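Exopolysaccharide biosynthesis protein (Pantoea stewartii subsp. stewartii DC283, PDB 6TGF) modifies the glycan of bacterial biofilm, probably as a hydrolase, using a bacteriophage tailspike-like parallel beta-helix fold. Local coordinates at residues I170-V173 with D174-R177; C381-D384 with Q385-A388; A621-D624 with T625-Q628. All coordinates share one frame; numbering follows the deposited sequence.

Contact 1 (I170-V173 with D174-R177). With EDO (1,2-ethanediol), chain C.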
loop_
_atom_site.group_PDB
_atom_site.type_symbol
_atom_site.label_atom_id
_atom_site.label_comp_id
_atom_site.label_asym_id
_atom_site.label_seq_id
_atom_site.Cartn_x
_atom_site.Cartn_y
_atom_site.Cartn_z
ATOM N N ILE B 170 -48.328 0.482 -10.462
ATOM C CA ILE B 170 -48.595 1.828 -9.871
ATOM C C ILE B 170 -47.477 2.772 -10.314
ATOM O O ILE B 170 -46.303 2.426 -10.218
ATOM C CB ILE B 170 -48.731 1.721 -8.337
ATOM C CG1 ILE B 170 -49.901 0.808 -7.954
ATOM C CG2 ILE B 170 -48.844 3.099 -7.695
ATOM C CD1 ILE B 170 -50.205 0.747 -6.472
ATOM N N PRO B 171 -47.802 3.979 -10.835
ATOM C CA PRO B 171 -46.793 4.851 -11.441
ATOM C C PRO B 171 -45.842 5.576 -10.470
ATOM O O PRO B 171 -44.705 5.785 -10.856
ATOM C CB PRO B 171 -47.635 5.874 -12.224
ATOM C CG PRO B 171 -48.957 5.927 -11.490
ATOM C CD PRO B 171 -49.160 4.541 -10.916
ATOM N N SER B 172 -46.303 5.943 -9.267
ATOM C CA SER B 172 -45.542 6.758 -8.278
ATOM C C SER B 172 -45.870 6.327 -6.843
ATOM O O SER B 172 -46.889 5.633 -6.658
ATOM C CB SER B 172 -45.820 8.223 -8.480
ATOM O OG SER B 172 -47.189 8.519 -8.239
ATOM N N VAL B 173 -45.047 6.732 -5.866
ATOM C CA VAL B 173 -45.280 6.437 -4.417
ATOM C C VAL B 173 -46.479 7.268 -3.946
ATOM O O VAL B 173 -47.221 6.781 -3.071
ATOM C CB VAL B 173 -44.047 6.680 -3.520
ATOM C CG1 VAL B 173 -42.805 5.984 -4.042
ATOM C CG2 VAL B 173 -43.765 8.152 -3.288
ATOM N N ASP B 174 -46.645 8.476 -4.501
ATOM C CA ASP B 174 -47.831 9.349 -4.287
ATOM C C ASP B 174 -49.101 8.509 -4.478
ATOM O O ASP B 174 -49.984 8.561 -3.597
ATOM C CB ASP B 174 -47.821 10.555 -5.232
ATOM C CG ASP B 174 -46.823 11.645 -4.867
ATOM O OD1 ASP B 174 -46.171 11.528 -3.810
ATOM O OD2 ASP B 174 -46.703 12.606 -5.651
ATOM N N ASP B 175 -49.167 7.752 -5.578
ATOM C CA ASP B 175 -50.314 6.872 -5.933
ATOM C C ASP B 175 -50.291 5.612 -5.056
ATOM O O ASP B 175 -51.387 5.123 -4.709
ATOM C CB ASP B 175 -50.307 6.535 -7.426
ATOM C CG ASP B 175 -50.630 7.728 -8.313
ATOM O OD1 ASP B 175 -51.724 8.302 -8.147
ATOM O OD2 ASP B 175 -49.778 8.084 -9.150
ATOM N N LEU B 176 -49.099 5.109 -4.709
ATOM C CA LEU B 176 -48.912 3.900 -3.856
ATOM C C LEU B 176 -49.465 4.162 -2.449
ATOM O O LEU B 176 -50.117 3.252 -1.900
ATOM C CB LEU B 176 -47.426 3.533 -3.796
ATOM C CG LEU B 176 -47.096 2.232 -3.064
ATOM C CD1 LEU B 176 -47.661 1.029 -3.802
ATOM C CD2 LEU B 176 -45.594 2.082 -2.878
ATOM N N ARG B 177 -49.216 5.354 -1.896
ATOM C CA ARG B 177 -49.657 5.759 -0.533
ATOM C C ARG B 177 -51.181 5.940 -0.493
ATOM O O ARG B 177 -51.727 6.009 0.624
ATOM C CB ARG B 177 -48.957 7.050 -0.101
ATOM C CG ARG B 177 -47.502 6.864 0.303
ATOM C CD ARG B 177 -46.756 8.181 0.314
ATOM N NE ARG B 177 -45.389 8.051 0.799
ATOM C CZ ARG B 177 -44.449 8.985 0.677
ATOM N NH1 ARG B 177 -44.715 10.134 0.075
ATOM N NH2 ARG B 177 -43.237 8.767 1.152
HETATM C C1 EDO C . -43.458 13.741 -7.785
HETATM O O1 EDO C . -43.836 13.275 -6.503
HETATM C C2 EDO C . -42.939 15.131 -7.780
HETATM O O2 EDO C . -42.333 15.512 -6.558
#
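Ser172 and Asp175 meet through their polar ends at a helix start. The serine hydroxyl donates to the aspartate, with OG of Ser172 2.8 Å from OD2 of Asp175, reaching that oxygen from above the carboxylate plane, 45° out of it. Ser172 stands at the N-cap, right before the helix, and its OG accepts a weak capping bond from N of Asp175, at 3.4 Å. Its chi1 of 63° places OG between the backbone N and the carbonyl carbon, facing the first turn. Pro171 crosses the Asp175 side chain at about a right angle, its CG 3.3 Å from OD2 of Asp175.

The apolar side of the turn is built by Ile170 and Leu176. Their side chains cross at about a right angle and touch methyl to methyl, CD1 of Ile170 to CD1 of Leu176, at 3.7 Å; both also pack on Ile188 of strand 187-190. Val173 and Arg177 instead run alongside each other. CG2 of Val173 lies 4.0 Å above one face of the Arg177 guanidinium, offset toward its rim, while NE of that group forms a salt bridge with Asp213.

Two backbone bonds define the turn: N of Leu176 to O of Ser172 at 3.0 Å, and N of Arg177 to O of Val173 at 2.7 Å. Ethanediol, probably from the crystallisation liquor, donates to OD2 of Asp174. The Ser172 hydroxyl donates to the Asp175 carboxylate and weakly accepts from the N-H of the same residue, closing a small ring; the negative charges of Asp174 and Asp175 here would probably interact favourably with the helix dipole.

Contact 2 (C381-D384 with Q385-A388)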
loop_
_atom_site.group_PDB
_atom_site.type_symbol
_atom_site.label_atom_id
_atom_site.label_comp_id
_atom_site.label_asym_id
_atom_site.label_seq_id
_atom_site.Cartn_x
_atom_site.Cartn_y
_atom_site.Cartn_z
ATOM N N CYS B 381 -6.893 7.667 10.604
ATOM C CA CYS B 381 -7.395 8.354 9.384
ATOM C C CYS B 381 -6.622 7.859 8.158
ATOM O O CYS B 381 -5.411 8.140 8.073
ATOM C CB CYS B 381 -7.262 9.866 9.516
ATOM S SG CYS B 381 -7.863 10.790 8.078
ATOM N N LYS B 382 -7.302 7.142 7.260
ATOM C CA LYS B 382 -6.757 6.678 5.957
ATOM C C LYS B 382 -7.497 7.411 4.837
ATOM O O LYS B 382 -8.711 7.188 4.689
ATOM C CB LYS B 382 -6.890 5.156 5.826
ATOM C CG LYS B 382 -5.679 4.370 6.308
ATOM C CD LYS B 382 -6.019 3.142 7.122
ATOM C CE LYS B 382 -4.820 2.588 7.860
ATOM N NZ LYS B 382 -5.222 1.716 8.988
ATOM N N ILE B 383 -6.787 8.274 4.105
ATOM C CA ILE B 383 -7.308 8.986 2.902
ATOM C C ILE B 383 -6.403 8.625 1.720
ATOM O O ILE B 383 -5.292 9.175 1.637
ATOM C CB ILE B 383 -7.408 10.506 3.146
ATOM C CG1 ILE B 383 -7.879 10.820 4.571
ATOM C CG2 ILE B 383 -8.307 11.145 2.095
ATOM C CD1 ILE B 383 -8.089 12.292 4.856
ATOM N N ASP B 384 -6.864 7.703 0.869
ATOM C CA ASP B 384 -6.131 7.179 -0.314
ATOM C C ASP B 384 -6.813 7.688 -1.589
ATOM O O ASP B 384 -8.042 7.891 -1.558
ATOM C CB ASP B 384 -6.077 5.650 -0.293
ATOM C CG ASP B 384 -5.242 5.048 -1.411
ATOM O OD1 ASP B 384 -4.056 5.416 -1.522
ATOM O OD2 ASP B 384 -5.788 4.222 -2.169
ATOM N N GLN B 385 -6.037 7.883 -2.661
ATOM C CA GLN B 385 -6.530 8.302 -4.002
ATOM C C GLN B 385 -7.506 9.474 -3.856
ATOM O O GLN B 385 -8.695 9.290 -4.164
ATOM C CB GLN B 385 -7.204 7.128 -4.714
ATOM C CG GLN B 385 -6.228 6.128 -5.310
ATOM C CD GLN B 385 -6.914 5.239 -6.317
ATOM O OE1 GLN B 385 -6.728 5.380 -7.525
ATOM N NE2 GLN B 385 -7.736 4.327 -5.823
ATOM N N TRP B 386 -7.023 10.630 -3.392
ATOM C CA TRP B 386 -7.830 11.876 -3.296
ATOM C C TRP B 386 -7.148 12.992 -4.092
ATOM O O TRP B 386 -5.905 13.049 -4.100
ATOM C CB TRP B 386 -8.089 12.281 -1.840
ATOM C CG TRP B 386 -6.864 12.507 -1.009
ATOM C CD1 TRP B 386 -6.129 11.562 -0.358
ATOM C CD2 TRP B 386 -6.248 13.772 -0.705
ATOM N NE1 TRP B 386 -5.097 12.145 0.325
ATOM C CE2 TRP B 386 -5.143 13.500 0.131
ATOM C CE3 TRP B 386 -6.516 15.099 -1.057
ATOM C CZ2 TRP B 386 -4.304 14.507 0.608
ATOM C CZ3 TRP B 386 -5.689 16.094 -0.581
ATOM C CH2 TRP B 386 -4.600 15.800 0.240
ATOM N N TYR B 387 -7.954 13.830 -4.745
ATOM C CA TYR B 387 -7.509 14.907 -5.663
ATOM C C TYR B 387 -8.238 16.200 -5.280
ATOM O O TYR B 387 -9.455 16.145 -5.027
ATOM C CB TYR B 387 -7.742 14.470 -7.114
ATOM C CG TYR B 387 -7.223 13.091 -7.445
ATOM C CD1 TYR B 387 -7.953 11.954 -7.132
ATOM C CD2 TYR B 387 -5.994 12.918 -8.062
ATOM C CE1 TYR B 387 -7.479 10.685 -7.423
ATOM C CE2 TYR B 387 -5.505 11.655 -8.361
ATOM C CZ TYR B 387 -6.250 10.534 -8.040
ATOM O OH TYR B 387 -5.779 9.287 -8.330
ATOM N N ALA B 388 -7.505 17.315 -5.195
ATOM C CA ALA B 388 -8.038 18.667 -4.903
ATOM C C ALA B 388 -7.608 19.630 -6.016
ATOM O O ALA B 388 -6.392 19.734 -6.264
ATOM C CB ALA B 388 -7.560 19.131 -3.549
#
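Ile383 and Trp386 touch across a bend in the strand, with the isoleucine methyl CG2 over one face of the indole. The nearest ring atom is CD1 of Trp386, 3.3 Å from CG2 of Ile383, and CG of Trp386 follows at 3.7 Å from the same methyl. The two side chains are set obliquely to each other, and the backbone N of Asp384 approaches the ring at its edge, near its plane. The indole is brought back toward Ile383 by its chi1 of 58°, which holds CG between the backbone N and the carbonyl carbon.

Asp384 and Gln385 lie side by side and point the same way, with OD2 of Asp384 3.7 Å from CG of Gln385. The backbone of Gln385 provides the corner: its phi and psi of 47° and 65° fall in the left-handed region and separate the strand portions into different faces.

In the next shell, OD1 of Asp384 is held by OG of Ser417 and ND2 of Asn418, while the Trp386 ring stacks with Phe419, all three residues belonging to strand 414-422. Ile383 and Trp386 both pack on Ile396 from another parallel sheet. Before the corner Lys382 packs on Asn418 of the second subunit, and after it OH of Tyr387 hydrogen-bonds Arg359 NH2 of the third subunit.

Strand 380-389 thus lies between parallel neighbours 356-366 and 414-422, with buried Ile383 and Trp386 facing an apolar interior. A sharp corner between two strand portions, backbone pairing with parallel strands of the adjacent turns, and aromatic stacking between them are characteristic of a parallel beta-helix, here within a trimer as in phage tailspikes.

Contact 3 (A621-D624 with T625-Q628)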
loop_
_atom_site.group_PDB
_atom_site.type_symbol
_atom_site.label_atom_id
_atom_site.label_comp_id
_atom_site.label_asym_id
_atom_site.label_seq_id
_atom_site.Cartn_x
_atom_site.Cartn_y
_atom_site.Cartn_z
ATOM N N ALA B 621 45.383 20.565 -10.139
ATOM C CA ALA B 621 44.362 21.632 -10.020
ATOM C C ALA B 621 44.408 22.508 -11.278
ATOM O O ALA B 621 45.111 23.537 -11.257
ATOM C CB ALA B 621 44.601 22.431 -8.764
ATOM N N LYS B 622 43.697 22.095 -12.333
ATOM C CA LYS B 622 43.707 22.747 -13.674
ATOM C C LYS B 622 42.473 23.643 -13.852
ATOM O O LYS B 622 42.403 24.336 -14.886
ATOM C CB LYS B 622 43.797 21.692 -14.780
ATOM C CG LYS B 622 45.218 21.358 -15.212
ATOM C CD LYS B 622 45.307 20.286 -16.275
ATOM C CE LYS B 622 46.626 19.539 -16.265
ATOM N NZ LYS B 622 47.782 20.434 -16.017
ATOM N N THR B 623 41.537 23.623 -12.899
ATOM C CA THR B 623 40.405 24.585 -12.801
ATOM C C THR B 623 40.298 25.068 -11.351
ATOM O O THR B 623 40.946 24.460 -10.477
ATOM C CB THR B 623 39.084 23.971 -13.286
ATOM O OG1 THR B 623 38.565 23.126 -12.260
ATOM C CG2 THR B 623 39.226 23.183 -14.571
ATOM N N ASP B 624 39.510 26.121 -11.115
ATOM C CA ASP B 624 39.264 26.693 -9.764
ATOM C C ASP B 624 38.504 25.672 -8.908
ATOM O O ASP B 624 38.769 25.619 -7.692
ATOM C CB ASP B 624 38.505 28.022 -9.850
ATOM C CG ASP B 624 39.353 29.199 -10.300
ATOM O OD1 ASP B 624 40.593 29.107 -10.199
ATOM O OD2 ASP B 624 38.763 30.204 -10.745
ATOM N N THR B 625 37.618 24.881 -9.525
ATOM C CA THR B 625 36.649 23.980 -8.844
ATOM C C THR B 625 37.208 22.557 -8.705
ATOM O O THR B 625 36.934 21.928 -7.663
ATOM C CB THR B 625 35.314 23.954 -9.599
ATOM O OG1 THR B 625 35.570 23.512 -10.933
ATOM C CG2 THR B 625 34.627 25.301 -9.626
ATOM N N ASP B 626 37.946 22.068 -9.707
ATOM C CA ASP B 626 38.307 20.631 -9.859
ATOM C C ASP B 626 39.750 20.388 -9.402
ATOM O O ASP B 626 40.640 21.159 -9.810
ATOM C CB ASP B 626 38.089 20.178 -11.304
ATOM C CG ASP B 626 36.656 20.351 -11.773
ATOM O OD1 ASP B 626 35.819 19.497 -11.421
ATOM O OD2 ASP B 626 36.382 21.350 -12.467
ATOM N N THR B 627 39.959 19.342 -8.592
ATOM C CA THR B 627 41.280 18.885 -8.076
ATOM C C THR B 627 41.354 17.354 -8.139
ATOM O O THR B 627 40.613 16.705 -7.375
ATOM C CB THR B 627 41.515 19.361 -6.636
ATOM O OG1 THR B 627 41.209 20.753 -6.554
ATOM C CG2 THR B 627 42.933 19.121 -6.163
ATOM N N GLN B 628 42.208 16.803 -9.010
ATOM C CA GLN B 628 42.537 15.350 -9.047
ATOM C C GLN B 628 43.642 15.068 -8.024
ATOM O O GLN B 628 44.638 15.814 -8.021
ATOM C CB GLN B 628 42.987 14.906 -10.440
ATOM C CG GLN B 628 41.879 14.941 -11.483
ATOM C CD GLN B 628 41.895 16.216 -12.289
ATOM O OE1 GLN B 628 42.846 16.500 -13.015
ATOM N NE2 GLN B 628 40.830 16.992 -12.174
#
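Thr623 and Asp626 are brought together by complementary first torsions. At Thr623, chi1 of 78° sets OG1 between its backbone N and carbonyl carbon, facing the chain three residues ahead; at Asp626, chi1 of -59° leaves the carboxylate beside its own backbone N. The carboxylate and the backbone N of Asp626 both meet the Thr623 hydroxyl; the torsion explains the first, the fold of the turn the second. N of Asp626 donates to OG1 of Thr623 at 2.8 Å, with an N-H...O angle of 149°, and OG1 of Thr623 donates in turn to OD2 of Asp626, also at 2.8 Å. This second bond uses the anti lone pair of the carboxylate oxygen, on the side away from OD1.

A further donor comes to the same oxygen from a different direction. OG1 of Thr625 is 2.8 Å from OD2 of Asp626 and meets it from well above the carboxylate plane. OD2 therefore accepts from two threonine hydroxyls, while OD1 of Asp626 accepts from ND2 of Asn549, an arrangement that should restrain rotation of the carboxylate and probably favours its ionised form. N of Thr625 adds a weak bond to OG1 of Thr623, at 3.4 Å, of the i to i+2 kind found in ST turns; the bond from N of Asp626 is the firmer.

The 621-625 link joins strand 614-620 to strand 626-633, which are antiparallel neighbours, and Gln628 continues the pairing with Val620. On its other side strand 626-633 runs against strand 543-551, where Thr627 bonds Leu550 through the backbone. Asp624 and Thr625 pack on Arg597, and Thr627 of the strand on Val595, so the turn reaches strand 589-597 of the other five-stranded antiparallel sheet; Asp624 OD1 accepts from His601 N just beyond that strand.

In the fold
From the N terminus, the three contacts come in series, and none encloses or crosses another. Contact 1 is the capped turn leading from strand 168-170 into helix 173-176, in the N-terminal part of the chain. Contact 2 is a corner of strand 380-389 in the parallel beta-helix, close to the centre of the chain and about 41 Å from contact 1 between centres. Contact 3 closes the short loop between the antiparallel strands 614-620 and 626-633, its centre about 50 Å from that of contact 2. Contacts 1 and 3 lie on opposite sides of the chain's centre, their centres about 90 Å apart, consistent with an elongated, tailspike-like chain; only contact 2 touches neighbouring subunits.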